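Local structure of D-ribitol-5-phosphate phosphatase (Bacteroides thetaiotaomicron, 4JB3) at residues V109-L114 / F145-K150. The protein removes the phosphate from D-ribitol 5-phosphate and D-ribitol 1-phosphate, and also dephosphorylates the riboflavin precursor 5-amino-6-(5-phospho-D-ribitylamino)uracil. Residues are numbered along the deposited sequence; the frame is centred on the assembly and turned at random.
Sequences VDLRKL and FSSEGK
Leu111 meets the 145-150 loop with both methyls, CD2 lying 3.6 Å from Ser146 OG and CD1 3.4 Å from Ser147 OG. No hydrogen bond crosses between the segments, so van der Waals packing carries the contact. Beside Leu111, Val109 sets CG1 3.6 Å from Ser146 CB; its chi1 of 64° holds that methyl between the backbone N and carbonyl carbon and directs it at the loop. Leu114, one helical turn beyond Leu111, and Phe145 extend toward each other from opposite directions, Leu114 CD1 standing 3.8 Å and CD2 3.9 Å from Phe145 CE2. Phe145 reaches across with CG anti to its backbone N (chi1 179°), and Trp139 meets its ring edge-to-face. The packing of Val109, Leu111 and Leu114 joins the start of helix 111-120 to the loop running from helix 134-140 to strand 158-161, an edge strand of the parallel, Rossmann-like HAD core sheet, with the side chain of Phe145 about 12 Å from that of Asp30, the probable nucleophile. Ser146 CB packs on Val109 and Leu111, and its OG lies against methyls of both leucines while accepting from Glu148 N at 3.0 Å, an ST turn within the type I turn from Ser146 to Gly149. Asp110 N-caps the helix: OD1 receives Arg112 N from above the carboxylate plane, while Arg112 NE and NH2 grip OD2 side-on in a salt bridge, NE meeting its syn lone pair.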
# COMPACT_ATOMS: atom_id res chain seq x y z
N VAL A 109 -0.32 12.53 -2.09
CA VAL A 109 0.75 11.79 -2.77
C VAL A 109 1.80 12.74 -3.34
O VAL A 109 1.47 13.83 -3.82
CB VAL A 109 0.20 10.87 -3.89
CG1 VAL A 109 -0.45 11.68 -4.98
CG2 VAL A 109 1.29 10.00 -4.48
N ASP A 110 3.07 12.34 -3.26
CA ASP A 110 4.16 13.03 -3.94
C ASP A 110 4.08 12.64 -5.41
O ASP A 110 4.36 11.49 -5.78
CB ASP A 110 5.50 12.61 -3.35
CG ASP A 110 6.69 13.32 -3.99
OD1 ASP A 110 6.49 14.13 -4.93
OD2 ASP A 110 7.83 13.08 -3.54
N LEU A 111 3.69 13.60 -6.24
CA LEU A 111 3.54 13.34 -7.66
C LEU A 111 4.87 12.94 -8.33
O LEU A 111 4.86 12.33 -9.39
CB LEU A 111 2.92 14.56 -8.35
CG LEU A 111 1.50 14.85 -7.87
CD1 LEU A 111 0.96 16.14 -8.45
CD2 LEU A 111 0.60 13.68 -8.22
N ARG A 112 6.00 13.26 -7.71
CA ARG A 112 7.27 12.77 -8.26
C ARG A 112 7.29 11.25 -8.28
O ARG A 112 7.83 10.64 -9.20
CB ARG A 112 8.46 13.29 -7.45
CG ARG A 112 8.60 14.79 -7.45
CD ARG A 112 9.80 15.23 -6.62
NE ARG A 112 9.73 14.75 -5.24
CZ ARG A 112 10.67 14.97 -4.34
NH1 ARG A 112 11.76 15.67 -4.66
NH2 ARG A 112 10.53 14.48 -3.11
N LYS A 113 6.72 10.62 -7.26
CA LYS A 113 6.73 9.17 -7.18
C LYS A 113 5.81 8.56 -8.23
O LYS A 113 6.16 7.57 -8.87
CB LYS A 113 6.34 8.70 -5.77
CG LYS A 113 7.44 8.99 -4.75
CD LYS A 113 7.04 8.49 -3.37
CE LYS A 113 8.18 8.65 -2.37
NZ LYS A 113 7.74 8.17 -1.01
N LEU A 114 4.63 9.16 -8.41
CA LEU A 114 3.70 8.67 -9.43
C LEU A 114 4.31 8.80 -10.82
O LEU A 114 4.20 7.87 -11.63
CB LEU A 114 2.36 9.41 -9.36
CG LEU A 114 1.53 9.13 -8.12
CD1 LEU A 114 0.15 9.76 -8.26
CD2 LEU A 114 1.40 7.62 -7.87
N PHE A 145 -7.62 10.31 -6.65
CA PHE A 145 -6.36 9.86 -6.06
C PHE A 145 -5.36 11.02 -5.94
O PHE A 145 -4.72 11.19 -4.89
CB PHE A 145 -5.79 8.73 -6.93
CG PHE A 145 -4.47 8.18 -6.45
CD1 PHE A 145 -4.18 8.06 -5.10
CD2 PHE A 145 -3.54 7.73 -7.38
CE1 PHE A 145 -2.95 7.53 -4.69
CE2 PHE A 145 -2.33 7.19 -6.98
CZ PHE A 145 -2.03 7.10 -5.63
N SER A 146 -5.26 11.82 -7.00
CA SER A 146 -4.33 12.95 -7.01
C SER A 146 -4.78 14.02 -7.99
O SER A 146 -5.74 13.83 -8.74
CB SER A 146 -2.93 12.49 -7.39
OG SER A 146 -2.73 12.54 -8.80
N SER A 147 -4.08 15.15 -8.00
CA SER A 147 -4.41 16.24 -8.90
C SER A 147 -4.17 15.91 -10.37
O SER A 147 -4.64 16.62 -11.26
CB SER A 147 -3.62 17.50 -8.53
OG SER A 147 -2.22 17.25 -8.60
N GLU A 148 -3.43 14.83 -10.63
CA GLU A 148 -3.23 14.36 -12.01
C GLU A 148 -4.46 13.63 -12.54
O GLU A 148 -4.59 13.41 -13.75
CB GLU A 148 -1.98 13.47 -12.10
CG GLU A 148 -0.66 14.24 -12.04
CD GLU A 148 -0.49 15.20 -13.20
OE1 GLU A 148 -0.96 14.88 -14.32
OE2 GLU A 148 0.10 16.28 -13.00
N GLY A 149 -5.36 13.24 -11.64
CA GLY A 149 -6.66 12.72 -12.04
C GLY A 149 -6.67 11.29 -12.54
O GLY A 149 -7.63 10.86 -13.19
N LYS A 150 -5.60 10.56 -12.25
CA LYS A 150 -5.49 9.18 -12.67
C LYS A 150 -5.63 8.27 -11.46
O LYS A 150 -5.01 8.50 -10.43
CB LYS A 150 -4.13 8.95 -13.33
CG LYS A 150 -3.94 9.75 -14.62
CD LYS A 150 -2.49 9.76 -15.07
CE LYS A 150 -2.01 8.37 -15.46
NZ LYS A 150 -2.82 7.79 -16.57